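VAO-type flavoprotein oxidase VAO615 (Myceliophthora thermophila, PDB 6F72) is probably an oxidoreductase of unknown substrate that carries one bicovalently bound FAD and, once reduced, reacts rapidly with molecular oxygen. Local coordinates at residues N316-H327 with N429-S440. Residues are numbered along the deposited sequence; the frame is centred on the assembly and turned at random.
Sequences NEVYWEAVAAFH and NAVVTDLFRNIS. With NAG (2-acetamido-2-deoxy-beta-D-glucopyranose), chain G.
Trp320 and Arg437 carry the apolar packing: Arg437 CG sits 3.6 Å from the centroid of the five-membered ring of Trp320, a CH-pi contact over one face, while Tyr319 covers the opposite face. Trp320 CZ3 meets Phe436 CB at 3.7 Å, and Ser440 OG lies at the far edge of the indole. Such a broad, flat side chain suits a place flanked by Thr433, Phe436, Arg437 and Ser440; an alanine here would probably leave a gap against Phe436 and Ser440 and take away the ring face that the aliphatic part of Arg437 lies on. Among charges, the Arg437 chain bends at chi3 (96°), turning its guanidinium over Trp320 CD1. Arg437 NH2 thereby meets Glu317 OE2 in a salt bridge, 2.5 Å and poorly aligned, a length to be read with caution, on the side where Glu317 is exposed. Both helices lie against the seven-stranded antiparallel sheet, His327 and Phe436 resting on strand 472-480, and cross at 125°. Where the segment axes come closest, 9.8 Å apart, small Ala324 lets Thr433 OG1 approach its CB. Polar links finish the other end: Asn429 ND2 donates to Ala324 O (3.0 Å) from above the carbonyl plane, and a water bonded to His327 ND1 donates to Asn429 OD1 and Thr433 OG1. Thr433 OG1 itself donates to Asn429 O, 2.9 Å away within its own helix.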
# COMPACT_ATOMS: atom_id res chain seq x y z
N ASN A 316 22.25 2.42 -25.67
CA ASN A 316 21.27 2.97 -24.73
C ASN A 316 20.17 3.81 -25.38
O ASN A 316 19.04 3.84 -24.89
CB ASN A 316 21.97 3.77 -23.64
CG ASN A 316 21.12 3.92 -22.39
OD1 ASN A 316 20.71 5.02 -22.04
ND2 ASN A 316 20.85 2.80 -21.72
N GLU A 317 20.51 4.48 -26.48
CA GLU A 317 19.56 5.34 -27.18
C GLU A 317 18.40 4.58 -27.83
O GLU A 317 17.25 5.03 -27.77
CB GLU A 317 20.28 6.23 -28.19
CG GLU A 317 20.66 7.60 -27.63
CD GLU A 317 19.45 8.51 -27.37
OE1 GLU A 317 18.43 8.41 -28.08
OE2 GLU A 317 19.54 9.34 -26.44
N VAL A 318 18.71 3.43 -28.45
CA VAL A 318 17.70 2.56 -29.07
C VAL A 318 16.87 1.88 -27.97
O VAL A 318 15.65 1.73 -28.13
CB VAL A 318 18.33 1.52 -30.04
CG1 VAL A 318 17.29 0.50 -30.53
CG2 VAL A 318 18.97 2.21 -31.25
N TYR A 319 17.53 1.50 -26.87
CA TYR A 319 16.86 0.97 -25.68
C TYR A 319 15.71 1.86 -25.20
O TYR A 319 14.61 1.37 -24.99
CB TYR A 319 17.85 0.71 -24.52
CG TYR A 319 17.19 0.46 -23.17
CD1 TYR A 319 16.56 -0.76 -22.89
CD2 TYR A 319 17.16 1.47 -22.19
CE1 TYR A 319 15.94 -0.98 -21.66
CE2 TYR A 319 16.53 1.25 -20.96
CZ TYR A 319 15.93 0.03 -20.70
OH TYR A 319 15.31 -0.18 -19.49
N TRP A 320 15.98 3.16 -25.04
CA TRP A 320 14.96 4.10 -24.54
C TRP A 320 13.82 4.37 -25.52
O TRP A 320 12.69 4.62 -25.10
CB TRP A 320 15.58 5.39 -24.02
CG TRP A 320 16.22 5.19 -22.68
CD1 TRP A 320 17.55 5.25 -22.40
CD2 TRP A 320 15.56 4.86 -21.45
NE1 TRP A 320 17.77 4.99 -21.07
CE2 TRP A 320 16.57 4.74 -20.46
CE3 TRP A 320 14.22 4.65 -21.08
CZ2 TRP A 320 16.29 4.43 -19.12
CZ3 TRP A 320 13.93 4.34 -19.75
CH2 TRP A 320 14.97 4.23 -18.78
N GLU A 321 14.13 4.29 -26.81
CA GLU A 321 13.10 4.36 -27.84
C GLU A 321 12.22 3.11 -27.82
O GLU A 321 11.02 3.19 -28.10
CB GLU A 321 13.74 4.56 -29.22
CG GLU A 321 14.41 5.92 -29.36
CD GLU A 321 15.11 6.12 -30.69
OE1 GLU A 321 15.28 5.16 -31.47
OE2 GLU A 321 15.49 7.28 -30.96
N ALA A 322 12.83 1.97 -27.48
CA ALA A 322 12.14 0.68 -27.41
C ALA A 322 11.18 0.60 -26.21
O ALA A 322 10.14 -0.07 -26.28
CB ALA A 322 13.14 -0.46 -27.40
N VAL A 323 11.55 1.28 -25.12
CA VAL A 323 10.73 1.42 -23.90
C VAL A 323 9.55 2.36 -24.18
O VAL A 323 8.40 2.04 -23.85
CB VAL A 323 11.60 1.93 -22.71
CG1 VAL A 323 10.76 2.37 -21.52
CG2 VAL A 323 12.63 0.88 -22.29
N ALA A 324 9.85 3.52 -24.77
CA ALA A 324 8.83 4.42 -25.34
C ALA A 324 7.79 3.68 -26.20
O ALA A 324 6.59 3.90 -26.04
CB ALA A 324 9.50 5.53 -26.15
N ALA A 325 8.27 2.79 -27.08
CA ALA A 325 7.43 2.01 -28.00
C ALA A 325 6.65 0.91 -27.29
O ALA A 325 5.48 0.68 -27.61
CB ALA A 325 8.27 1.43 -29.12
N PHE A 326 7.30 0.21 -26.36
CA PHE A 326 6.65 -0.76 -25.46
C PHE A 326 5.44 -0.12 -24.78
O PHE A 326 4.35 -0.72 -24.74
CB PHE A 326 7.67 -1.27 -24.43
CG PHE A 326 7.09 -2.11 -23.32
CD1 PHE A 326 6.84 -3.47 -23.51
CD2 PHE A 326 6.84 -1.55 -22.06
CE1 PHE A 326 6.33 -4.25 -22.47
CE2 PHE A 326 6.34 -2.32 -21.02
CZ PHE A 326 6.08 -3.67 -21.22
N HIS A 327 5.65 1.09 -24.25
CA HIS A 327 4.59 1.87 -23.62
C HIS A 327 3.45 2.18 -24.58
O HIS A 327 2.28 1.97 -24.24
CB HIS A 327 5.15 3.16 -23.06
CG HIS A 327 5.89 3.00 -21.77
ND1 HIS A 327 6.74 3.96 -21.29
CD2 HIS A 327 5.90 1.98 -20.87
CE1 HIS A 327 7.25 3.54 -20.14
NE2 HIS A 327 6.75 2.35 -19.86
N ASN A 429 4.91 11.45 -24.88
CA ASN A 429 5.60 10.20 -24.56
C ASN A 429 7.13 10.33 -24.49
O ASN A 429 7.80 9.60 -23.73
CB ASN A 429 5.24 9.09 -25.56
CG ASN A 429 5.48 7.70 -24.99
OD1 ASN A 429 5.38 7.49 -23.78
ND2 ASN A 429 5.81 6.74 -25.85
N ALA A 430 7.68 11.26 -25.28
CA ALA A 430 9.10 11.58 -25.24
C ALA A 430 9.46 12.17 -23.87
O ALA A 430 10.44 11.75 -23.27
CB ALA A 430 9.47 12.53 -26.37
N VAL A 431 8.63 13.10 -23.38
CA VAL A 431 8.77 13.65 -22.02
C VAL A 431 8.72 12.54 -20.94
O VAL A 431 9.58 12.50 -20.05
CB VAL A 431 7.74 14.78 -21.73
CG1 VAL A 431 7.82 15.25 -20.28
CG2 VAL A 431 7.95 15.95 -22.68
N VAL A 432 7.74 11.63 -21.06
CA VAL A 432 7.63 10.47 -20.16
C VAL A 432 8.93 9.66 -20.19
O VAL A 432 9.50 9.37 -19.13
CB VAL A 432 6.39 9.58 -20.47
CG1 VAL A 432 6.35 8.33 -19.59
CG2 VAL A 432 5.09 10.37 -20.29
N THR A 433 9.40 9.32 -21.39
CA THR A 433 10.65 8.57 -21.57
C THR A 433 11.84 9.32 -20.96
O THR A 433 12.63 8.72 -20.22
CB THR A 433 10.91 8.21 -23.05
OG1 THR A 433 9.79 7.48 -23.56
CG2 THR A 433 12.15 7.35 -23.21
N ASP A 434 11.94 10.62 -21.22
CA ASP A 434 13.00 11.46 -20.62
C ASP A 434 12.97 11.51 -19.08
O ASP A 434 14.03 11.59 -18.46
CB ASP A 434 13.01 12.88 -21.23
CG ASP A 434 13.32 12.89 -22.73
OD1 ASP A 434 13.92 11.92 -23.26
OD2 ASP A 434 12.94 13.88 -23.39
N LEU A 435 11.77 11.46 -18.48
CA LEU A 435 11.65 11.33 -17.02
C LEU A 435 12.29 10.04 -16.50
O LEU A 435 13.06 10.06 -15.53
CB LEU A 435 10.19 11.42 -16.56
CG LEU A 435 9.86 11.11 -15.08
CD1 LEU A 435 10.52 12.13 -14.14
CD2 LEU A 435 8.36 11.02 -14.85
N PHE A 436 11.95 8.93 -17.15
CA PHE A 436 12.45 7.59 -16.81
C PHE A 436 13.97 7.48 -16.96
O PHE A 436 14.61 6.77 -16.18
CB PHE A 436 11.75 6.54 -17.68
CG PHE A 436 10.35 6.20 -17.23
CD1 PHE A 436 9.59 7.08 -16.43
CD2 PHE A 436 9.76 4.99 -17.63
CE1 PHE A 436 8.30 6.75 -16.04
CE2 PHE A 436 8.47 4.66 -17.23
CZ PHE A 436 7.73 5.55 -16.45
N ARG A 437 14.53 8.17 -17.96
CA ARG A 437 15.98 8.27 -18.15
C ARG A 437 16.63 8.98 -16.98
O ARG A 437 17.63 8.49 -16.45
CB ARG A 437 16.34 9.02 -19.44
CG ARG A 437 15.88 8.40 -20.73
CD ARG A 437 16.23 9.35 -21.87
NE ARG A 437 17.50 8.99 -22.50
CZ ARG A 437 17.64 8.69 -23.79
NH1 ARG A 437 16.61 8.71 -24.63
NH2 ARG A 437 18.84 8.37 -24.25
N ASN A 438 16.08 10.14 -16.61
CA ASN A 438 16.55 10.92 -15.45
C ASN A 438 16.56 10.15 -14.12
O ASN A 438 17.55 10.20 -13.37
CB ASN A 438 15.74 12.22 -15.32
CG ASN A 438 16.07 13.25 -16.40
OD1 ASN A 438 16.76 12.95 -17.38
ND2 ASN A 438 15.57 14.47 -16.21
N ILE A 439 15.48 9.42 -13.84
CA ILE A 439 15.36 8.58 -12.64
C ILE A 439 16.39 7.45 -12.67
O ILE A 439 17.00 7.13 -11.64
CB ILE A 439 13.93 8.02 -12.42
CG1 ILE A 439 12.91 9.16 -12.26
CG2 ILE A 439 13.90 7.09 -11.20
CD1 ILE A 439 11.44 8.77 -12.45
N SER A 440 16.59 6.86 -13.85
CA SER A 440 17.60 5.82 -14.06
C SER A 440 19.05 6.25 -13.76
O SER A 440 19.94 5.40 -13.67
CB SER A 440 17.50 5.27 -15.49
OG SER A 440 16.25 4.66 -15.71
C1 NAG G . 15.74 15.60 -17.09
C2 NAG G . 14.49 16.49 -16.93
C3 NAG G . 14.71 17.98 -17.27
C4 NAG G . 16.08 18.51 -16.83
C5 NAG G . 17.17 17.58 -17.38
C6 NAG G . 18.59 18.05 -17.08
C7 NAG G . 12.26 15.46 -17.34
C8 NAG G . 11.35 14.92 -18.41
N2 NAG G . 13.44 15.92 -17.77
O3 NAG G . 13.70 18.79 -16.67
O4 NAG G . 16.27 19.88 -17.24
O5 NAG G . 16.98 16.28 -16.79
O6 NAG G . 18.88 17.88 -15.69
O7 NAG G . 11.90 15.48 -16.17
O HOH W 1 7.49 6.38 -22.56